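Glutamate racemase (Francisella tularensis subsp. tularensis, PDB 3OUT) belongs to the Asp/Glu/hydantoin racemase family, a two-sheet alpha/beta enzyme modelled here with d-glutamic acid bound in its pocket. Local coordinates at residues Pro31-Ile36 and Glu69-Ile74; Ile41-Tyr46 and Ala58-Lys63; Lys49-Ile54 and Ser81-Asp86. One frame throughout, in Å; residues are numbered along the deposited sequence.

Overall arrangement
All three contacts are made by the chain that leaves strand 35-39, runs through helix 51-67 and returns in strand 72-75, a beta-alpha-beta unit of the six-stranded parallel sheet, with helix 78-92 following. Interaction 1 links the approaches to the two strands by side chains, with strand 10-14 between them. The segments of interaction 2 fall between those of interaction 1; interaction 3 alternates with both. Centres of interactions 2 and 3 are about 10 Å apart and the two touch, A58 CB lying 3.5 Å from A84 CB. Interaction 1, centred about 19 and 23 Å away, touches neither. Interaction 2 supplies P45 and Y46 to the d-glutamic acid pocket; the I54 side chain of interaction 3 is about 8 Å from the ligand.

Interaction 1 of 3, residues Pro31-Ile36 and Glu69-Ile74; sequences PNEDII and EVKAII
E33 and K71 form a buried salt bridge at the N-terminal ends of the two parallel strands of a beta-alpha-beta crossover: strands 35-39 and 72-75 run parallel in the six-stranded sheet with strand 10-14 between them, and each of the two residues lies in the approach to its strand. K71 NZ gives a hydrogen bond to E33 OE1 at 2.7 Å, reaching it on the syn side of the carboxylate but 23° out of its plane. The same nitrogen also donates to the backbone oxygens of L224 and D6, so three acceptors match the three hydrogens of an ammonium group. The second carboxylate oxygen, E33 OE2, accepts from the backbone N of N226; with both oxygens engaged, the carboxylate is restrained in its rotation. A charged pair held in this way is consistent with both groups being ionised despite their burial. The two side chains meet at about a right angle. K71 reaches across because its chain is fully extended beyond CG, whereas E33 bends at chi2 (-66°) and turns its carboxylate toward the lysine. A second, apolar touch joins I36 and V70. These residues, whose CA atoms are 8.1 Å apart, point their side chains toward each other, and the touch is limited to I36 CD1 against V70 CG1 at 4.2 Å.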
loop_
_atom_site.group_PDB
_atom_site.type_symbol
_atom_site.label_atom_id
_atom_site.label_comp_id
_atom_site.label_asym_id
_atom_site.label_seq_id
_atom_site.Cartn_x
_atom_site.Cartn_y
_atom_site.Cartn_z
ATOM N N PRO B 31 31.157 -14.075 5.243
ATOM C CA PRO B 31 30.402 -15.026 6.031
ATOM C C PRO B 31 30.105 -14.620 7.472
ATOM O O PRO B 31 29.259 -15.273 8.081
ATOM C CB PRO B 31 31.322 -16.261 6.045
ATOM C CG PRO B 31 32.648 -15.684 5.794
ATOM C CD PRO B 31 32.451 -14.630 4.802
ATOM N N ASN B 32 30.749 -13.560 7.968
ATOM C CA ASN B 32 30.528 -13.098 9.348
ATOM C C ASN B 32 29.550 -11.950 9.429
ATOM O O ASN B 32 29.306 -11.496 10.516
ATOM C CB ASN B 32 31.811 -12.607 10.026
ATOM C CG ASN B 32 32.923 -13.631 10.067
ATOM O OD1 ASN B 32 32.710 -14.823 10.277
ATOM N ND2 ASN B 32 34.158 -13.137 9.896
ATOM N N GLU B 33 29.043 -11.460 8.305
ATOM C CA GLU B 33 28.123 -10.295 8.308
ATOM C C GLU B 33 26.661 -10.669 8.538
ATOM O O GLU B 33 26.178 -11.677 8.012
ATOM C CB GLU B 33 28.217 -9.549 7.001
ATOM C CG GLU B 33 29.580 -8.962 6.688
ATOM C CD GLU B 33 29.996 -7.853 7.661
ATOM O OE1 GLU B 33 29.099 -7.107 8.108
ATOM O OE2 GLU B 33 31.211 -7.701 7.929
ATOM N N ASP B 34 25.959 -9.854 9.329
ATOM C CA ASP B 34 24.503 -9.958 9.432
ATOM C C ASP B 34 23.886 -9.353 8.166
ATOM O O ASP B 34 24.397 -8.374 7.601
ATOM C CB ASP B 34 24.023 -9.165 10.628
ATOM C CG ASP B 34 24.484 -9.746 11.964
ATOM O OD1 ASP B 34 24.777 -10.966 12.083
ATOM O OD2 ASP B 34 24.518 -8.947 12.919
ATOM N N ILE B 35 22.790 -9.944 7.693
ATOM C CA ILE B 35 22.106 -9.483 6.479
ATOM C C ILE B 35 20.608 -9.404 6.759
ATOM O O ILE B 35 20.008 -10.336 7.319
ATOM C CB ILE B 35 22.345 -10.444 5.258
ATOM C CG1 ILE B 35 23.855 -10.705 5.031
ATOM C CG2 ILE B 35 21.646 -9.885 3.994
ATOM C CD1 ILE B 35 24.154 -11.653 3.879
ATOM N N ILE B 36 20.004 -8.302 6.312
ATOM C CA ILE B 36 18.565 -8.143 6.274
ATOM C C ILE B 36 18.191 -8.104 4.789
ATOM O O ILE B 36 18.627 -7.210 4.076
ATOM C CB ILE B 36 18.100 -6.823 6.920
ATOM C CG1 ILE B 36 18.375 -6.822 8.419
ATOM C CG2 ILE B 36 16.609 -6.583 6.602
ATOM C CD1 ILE B 36 18.023 -5.458 9.133
ATOM N N GLU B 69 18.745 0.535 10.760
ATOM C CA GLU B 69 20.132 0.987 10.951
ATOM C C GLU B 69 21.117 0.035 10.269
ATOM O O GLU B 69 22.092 -0.444 10.890
ATOM C CB GLU B 69 20.469 1.233 12.420
ATOM C CG GLU B 69 19.683 2.384 13.007
ATOM C CD GLU B 69 19.997 2.665 14.470
ATOM O OE1 GLU B 69 20.150 1.734 15.287
ATOM O OE2 GLU B 69 20.135 3.848 14.770
ATOM N N VAL B 70 20.841 -0.275 8.992
ATOM C CA VAL B 70 21.822 -0.987 8.166
ATOM C C VAL B 70 23.073 -0.119 7.984
ATOM O O VAL B 70 22.959 1.109 7.945
ATOM C CB VAL B 70 21.258 -1.423 6.800
ATOM C CG1 VAL B 70 20.091 -2.445 6.984
ATOM C CG2 VAL B 70 20.780 -0.211 5.957
ATOM N N LYS B 71 24.237 -0.731 7.792
ATOM C CA LYS B 71 25.480 0.050 7.507
ATOM C C LYS B 71 25.730 0.321 6.023
ATOM O O LYS B 71 26.536 1.187 5.665
ATOM C CB LYS B 71 26.734 -0.611 8.093
ATOM C CG LYS B 71 27.009 -1.985 7.581
ATOM C CD LYS B 71 28.216 -2.594 8.345
ATOM C CE LYS B 71 28.455 -3.984 7.941
ATOM N NZ LYS B 71 29.655 -4.543 8.756
ATOM N N ALA B 72 25.022 -0.418 5.171
ATOM C CA ALA B 72 25.147 -0.317 3.722
ATOM C C ALA B 72 23.917 -0.981 3.104
ATOM O O ALA B 72 23.324 -1.876 3.689
ATOM C CB ALA B 72 26.433 -1.022 3.189
ATOM N N ILE B 73 23.575 -0.523 1.925
ATOM C CA ILE B 73 22.497 -1.089 1.115
ATOM C C ILE B 73 23.056 -1.561 -0.210
ATOM O O ILE B 73 23.802 -0.856 -0.825
ATOM C CB ILE B 73 21.396 -0.057 0.899
ATOM C CG1 ILE B 73 20.663 0.191 2.217
ATOM C CG2 ILE B 73 20.368 -0.537 -0.181
ATOM C CD1 ILE B 73 19.815 1.446 2.243
ATOM N N ILE B 74 22.647 -2.753 -0.648
ATOM C CA ILE B 74 22.827 -3.160 -2.012
ATOM C C ILE B 74 21.455 -3.325 -2.655
ATOM O O ILE B 74 20.616 -4.096 -2.160
ATOM C CB ILE B 74 23.677 -4.448 -2.129
ATOM C CG1 ILE B 74 23.689 -5.017 -3.557
ATOM C CG2 ILE B 74 23.230 -5.516 -1.146
ATOM C CD1 ILE B 74 24.993 -5.881 -3.771
#

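Interaction 2 of 3, residues Ile41-Tyr46 and Ala58-Lys63; sequences IARIPY and AAQTAK. With DGL (D-glutamic acid), chain E.
R43 holds Q60 end-on, tying the loop that follows strand 35-39 to the middle of helix 51-67 within one beta-alpha-beta unit. Both terminal nitrogens converge on a single oxygen: NH1 and NH2 each lie 2.8 Å from Q60 OE1, which sits at the edge of the guanidinium, close to its plane. Because the two donors share one acceptor, both bonds are bent, with N-H...O angles of 140-142°. The oxygen does not meet them alike, for NH1 lies in the carbonyl plane on a lone pair while NH2 is tilted 33° from that plane. Accordingly the guanidinium and amide planes stand 39° apart, and the two chains cross at about a right angle, R43 bending at chi3. D40 OD2 holds both R43 NE, in a salt bridge, and Y46 OH; F57 makes a cation-pi contact with R43 and meets the Y46 ring, while Y268 O accepts from Q60 NE2.

Beside this pair of bonds, Y46 and T61 are joined through a water that donates to Y46 OH at 2.8 Å and lies 2.8 Å from T61 OG1. Following the cis peptide bond before P45, the backbone N of Y46 donates to O of d-glutamic acid at 2.7 Å.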
loop_
_atom_site.group_PDB
_atom_site.type_symbol
_atom_site.label_atom_id
_atom_site.label_comp_id
_atom_site.label_asym_id
_atom_site.label_seq_id
_atom_site.Cartn_x
_atom_site.Cartn_y
_atom_site.Cartn_z
ATOM N N ILE B 41 7.112 -8.710 -1.641
ATOM C CA ILE B 41 6.372 -9.834 -2.267
ATOM C C ILE B 41 4.879 -9.513 -2.532
ATOM O O ILE B 41 4.284 -10.039 -3.470
ATOM C CB ILE B 41 6.555 -11.155 -1.458
ATOM C CG1 ILE B 41 8.026 -11.426 -1.097
ATOM C CG2 ILE B 41 6.025 -12.355 -2.255
ATOM C CD1 ILE B 41 9.040 -11.344 -2.286
ATOM N N ALA B 42 4.276 -8.651 -1.714
ATOM C CA ALA B 42 2.872 -8.271 -1.896
ATOM C C ALA B 42 2.608 -7.565 -3.219
ATOM O O ALA B 42 1.502 -7.649 -3.738
ATOM C CB ALA B 42 2.401 -7.392 -0.735
ATOM N N ARG B 43 3.605 -6.859 -3.766
ATOM C CA ARG B 43 3.358 -5.964 -4.923
ATOM C C ARG B 43 4.211 -6.265 -6.146
ATOM O O ARG B 43 4.105 -5.553 -7.154
ATOM C CB ARG B 43 3.499 -4.493 -4.461
ATOM C CG ARG B 43 2.688 -4.186 -3.254
ATOM C CD ARG B 43 2.706 -2.702 -2.852
ATOM N NE ARG B 43 4.029 -2.240 -2.427
ATOM C CZ ARG B 43 4.267 -1.159 -1.720
ATOM N NH1 ARG B 43 3.278 -0.328 -1.367
ATOM N NH2 ARG B 43 5.543 -0.863 -1.432
ATOM N N ILE B 44 5.031 -7.315 -6.092
ATOM C CA ILE B 44 5.721 -7.808 -7.288
ATOM C C ILE B 44 4.706 -8.284 -8.354
ATOM O O ILE B 44 3.593 -8.741 -8.044
ATOM C CB ILE B 44 6.770 -8.904 -6.991
ATOM C CG1 ILE B 44 6.163 -10.132 -6.271
ATOM C CG2 ILE B 44 7.977 -8.296 -6.248
ATOM C CD1 ILE B 44 7.200 -11.289 -6.052
ATOM N N PRO B 45 5.086 -8.195 -9.629
ATOM C CA PRO B 45 6.366 -7.721 -10.139
ATOM C C PRO B 45 6.445 -6.208 -10.211
ATOM O O PRO B 45 5.428 -5.521 -10.404
ATOM C CB PRO B 45 6.416 -8.304 -11.548
ATOM C CG PRO B 45 4.991 -8.285 -11.955
ATOM C CD PRO B 45 4.211 -8.619 -10.719
ATOM N N TYR B 46 7.651 -5.665 -10.108
ATOM C CA TYR B 46 7.874 -4.264 -10.423
ATOM C C TYR B 46 8.176 -4.045 -11.905
ATOM O O TYR B 46 8.042 -2.939 -12.398
ATOM C CB TYR B 46 9.061 -3.739 -9.629
ATOM C CG TYR B 46 8.857 -3.439 -8.162
ATOM C CD1 TYR B 46 7.937 -4.133 -7.369
ATOM C CD2 TYR B 46 9.698 -2.531 -7.520
ATOM C CE1 TYR B 46 7.843 -3.886 -6.000
ATOM C CE2 TYR B 46 9.595 -2.273 -6.156
ATOM C CZ TYR B 46 8.679 -2.961 -5.396
ATOM O OH TYR B 46 8.680 -2.656 -4.057
ATOM N N ALA B 58 9.765 2.036 -3.792
ATOM C CA ALA B 58 11.179 2.004 -3.348
ATOM C C ALA B 58 11.438 2.964 -2.196
ATOM O O ALA B 58 12.233 2.633 -1.308
ATOM C CB ALA B 58 12.130 2.362 -4.508
ATOM N N ALA B 59 10.754 4.113 -2.175
ATOM C CA ALA B 59 10.932 5.039 -1.043
ATOM C C ALA B 59 10.483 4.374 0.268
ATOM O O ALA B 59 11.122 4.526 1.286
ATOM C CB ALA B 59 10.231 6.380 -1.281
ATOM N N GLN B 60 9.421 3.573 0.234
ATOM C CA GLN B 60 8.941 2.918 1.423
ATOM C C GLN B 60 9.951 1.887 1.943
ATOM O O GLN B 60 10.271 1.883 3.133
ATOM C CB GLN B 60 7.599 2.226 1.143
ATOM C CG GLN B 60 6.451 3.181 0.744
ATOM C CD GLN B 60 5.188 2.408 0.610
ATOM O OE1 GLN B 60 5.027 1.659 -0.332
ATOM N NE2 GLN B 60 4.278 2.545 1.593
ATOM N N THR B 61 10.463 1.028 1.051
ATOM C CA THR B 61 11.440 -0.009 1.434
ATOM C C THR B 61 12.706 0.672 1.961
ATOM O O THR B 61 13.275 0.232 2.931
ATOM C CB THR B 61 11.772 -0.937 0.282
ATOM O OG1 THR B 61 10.567 -1.628 -0.080
ATOM C CG2 THR B 61 12.850 -1.966 0.678
ATOM N N ALA B 62 13.144 1.730 1.321
ATOM C CA ALA B 62 14.329 2.461 1.775
ATOM C C ALA B 62 14.174 2.943 3.188
ATOM O O ALA B 62 15.076 2.749 4.028
ATOM C CB ALA B 62 14.681 3.643 0.830
ATOM N N LYS B 63 13.014 3.535 3.495
ATOM C CA LYS B 63 12.774 4.030 4.840
ATOM C C LYS B 63 12.760 2.874 5.839
ATOM O O LYS B 63 13.274 3.004 6.953
ATOM C CB LYS B 63 11.492 4.868 4.902
ATOM C CG LYS B 63 11.638 6.127 4.073
ATOM C CD LYS B 63 10.311 6.869 3.875
ATOM C CE LYS B 63 10.469 8.002 2.871
ATOM N NZ LYS B 63 9.154 8.788 2.670
HETATM N N DGL E . 11.752 -8.991 -9.230
HETATM C CA DGL E . 11.537 -8.567 -10.658
HETATM C C DGL E . 10.214 -7.871 -10.809
HETATM O O DGL E . 9.645 -7.425 -9.788
HETATM C CB DGL E . 12.594 -7.604 -11.184
HETATM C CG DGL E . 14.048 -8.068 -11.013
HETATM C CD DGL E . 15.072 -7.246 -11.770
HETATM O OE1 DGL E . 14.691 -6.388 -12.588
HETATM O OE2 DGL E . 16.289 -7.510 -11.558
HETATM O OXT DGL E . 9.731 -7.676 -11.950
HETATM O O HOH W 1 11.014 -2.977 -2.493
#

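Interaction 3 of 3, residues Lys49-Ile54 and Ser81-Asp86; sequences KSRATI and SAIAKD
S50 OG is gripped twice, by the backbone N of T53 in a 3.0 Å capping bond and by D240 OD1 of a third subunit, and as N-cap it starts the helix whose first turn lays R51 and I54 against I83. The capping bond is nearly straight (N-H...O 160°), and I54 N closes the turn on S50 O at 3.0 Å. From this turn I54 points toward helix 78-92, while I83 points back and has more of its surface buried here than any other residue of the two segments. The isoleucines cross at about a right angle, with I54 CD1 meeting I83 CD1 at 3.7 Å. The other branch of I83 does different work: with CG2 anti to the backbone N, that methyl touches both residues, 3.7 Å from R51 O and 3.9 Å from I54 CG2. R51 offers its aliphatic part, CB lying 4.1 Å from I83 CG2, while its charged end makes a cation-pi contact with Y237 of a fourth subunit. Backbones come close, with R51 and I83 CA atoms 6.4 Å apart. I83 O accepts from Q55 NE2. Helix 120-125, which follows strand 113-118, places A121 against both isoleucines, so helices 51-67 and 78-92, which pack by the six-stranded sheet, here meet a helix of the part built on the four-stranded sheet.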
loop_
_atom_site.group_PDB
_atom_site.type_symbol
_atom_site.label_atom_id
_atom_site.label_comp_id
_atom_site.label_asym_id
_atom_site.label_seq_id
_atom_site.Cartn_x
_atom_site.Cartn_y
_atom_site.Cartn_z
ATOM N N LYS B 49 5.450 -2.250 -13.932
ATOM C CA LYS B 49 4.789 -1.100 -13.293
ATOM C C LYS B 49 5.392 0.209 -13.836
ATOM O O LYS B 49 6.417 0.186 -14.512
ATOM C CB LYS B 49 4.919 -1.215 -11.761
ATOM C CG LYS B 49 4.431 -2.536 -11.093
ATOM C CD LYS B 49 2.948 -2.820 -11.333
ATOM C CE LYS B 49 2.502 -4.305 -11.040
ATOM N NZ LYS B 49 2.759 -4.807 -9.616
ATOM N N SER B 50 4.741 1.323 -13.558
ATOM C CA SER B 50 5.180 2.644 -13.999
ATOM C C SER B 50 6.384 3.149 -13.211
ATOM O O SER B 50 6.650 2.726 -12.072
ATOM C CB SER B 50 4.075 3.684 -13.853
ATOM O OG SER B 50 3.900 4.050 -12.499
ATOM N N ARG B 51 7.079 4.111 -13.785
ATOM C CA ARG B 51 8.178 4.746 -13.049
ATOM C C ARG B 51 7.704 5.396 -11.751
ATOM O O ARG B 51 8.398 5.306 -10.717
ATOM C CB ARG B 51 8.874 5.771 -13.909
ATOM C CG ARG B 51 9.738 5.223 -14.985
ATOM C CD ARG B 51 10.134 6.477 -15.747
ATOM N NE ARG B 51 10.970 6.395 -16.919
ATOM C CZ ARG B 51 10.599 6.013 -18.134
ATOM N NH1 ARG B 51 9.388 5.525 -18.404
ATOM N NH2 ARG B 51 11.491 6.087 -19.084
ATOM N N ALA B 52 6.553 6.073 -11.774
ATOM C CA ALA B 52 6.055 6.799 -10.582
ATOM C C ALA B 52 5.777 5.806 -9.466
ATOM O O ALA B 52 6.127 6.040 -8.302
ATOM C CB ALA B 52 4.810 7.634 -10.916
ATOM N N THR B 53 5.197 4.673 -9.815
ATOM C CA THR B 53 4.849 3.688 -8.807
ATOM C C THR B 53 6.067 2.945 -8.267
ATOM O O THR B 53 6.166 2.703 -7.067
ATOM C CB THR B 53 3.820 2.709 -9.365
ATOM O OG1 THR B 53 2.595 3.424 -9.454
ATOM C CG2 THR B 53 3.595 1.556 -8.400
ATOM N N ILE B 54 7.022 2.638 -9.137
ATOM C CA ILE B 54 8.256 2.006 -8.690
ATOM C C ILE B 54 8.980 2.916 -7.719
ATOM O O ILE B 54 9.462 2.434 -6.682
ATOM C CB ILE B 54 9.169 1.570 -9.850
ATOM C CG1 ILE B 54 8.480 0.427 -10.646
ATOM C CG2 ILE B 54 10.549 1.165 -9.301
ATOM C CD1 ILE B 54 9.051 0.206 -12.038
ATOM N N SER B 81 17.021 -0.390 -9.367
ATOM C CA SER B 81 18.268 0.353 -9.693
ATOM C C SER B 81 18.111 1.311 -10.873
ATOM O O SER B 81 18.680 2.399 -10.895
ATOM C CB SER B 81 19.379 -0.629 -10.032
ATOM O OG SER B 81 19.735 -1.466 -8.900
ATOM N N ALA B 82 17.400 0.873 -11.890
ATOM C CA ALA B 82 17.183 1.657 -13.089
ATOM C C ALA B 82 16.393 2.944 -12.851
ATOM O O ALA B 82 16.621 3.991 -13.492
ATOM C CB ALA B 82 16.408 0.817 -14.110
ATOM N N ILE B 83 15.405 2.839 -11.965
ATOM C CA ILE B 83 14.350 3.843 -11.854
ATOM C C ILE B 83 14.364 4.633 -10.562
ATOM O O ILE B 83 13.948 5.798 -10.575
ATOM C CB ILE B 83 12.958 3.185 -12.114
ATOM C CG1 ILE B 83 12.870 2.827 -13.599
ATOM C CG2 ILE B 83 11.777 4.044 -11.623
ATOM C CD1 ILE B 83 11.862 1.702 -13.955
ATOM N N ALA B 84 14.855 4.030 -9.474
ATOM C CA ALA B 84 14.753 4.602 -8.129
ATOM C C ALA B 84 16.034 4.699 -7.365
ATOM O O ALA B 84 16.008 4.995 -6.162
ATOM C CB ALA B 84 13.677 3.805 -7.292
ATOM N N LYS B 85 17.194 4.546 -8.029
ATOM C CA LYS B 85 18.454 4.607 -7.307
ATOM C C LYS B 85 18.599 5.918 -6.572
ATOM O O LYS B 85 19.026 5.932 -5.426
ATOM C CB LYS B 85 19.644 4.413 -8.259
ATOM C CG LYS B 85 21.007 4.308 -7.580
ATOM C CD LYS B 85 22.106 4.028 -8.607
ATOM C CE LYS B 85 22.340 5.160 -9.591
ATOM N NZ LYS B 85 23.659 4.976 -10.316
ATOM N N ASP B 86 18.278 7.043 -7.217
ATOM C CA ASP B 86 18.470 8.332 -6.577
ATOM C C ASP B 86 17.519 8.561 -5.403
ATOM O O ASP B 86 17.931 9.138 -4.403
ATOM C CB ASP B 86 18.340 9.462 -7.609
ATOM C CG ASP B 86 19.542 9.527 -8.568
ATOM O OD1 ASP B 86 20.588 8.859 -8.349
ATOM O OD2 ASP B 86 19.426 10.264 -9.563
#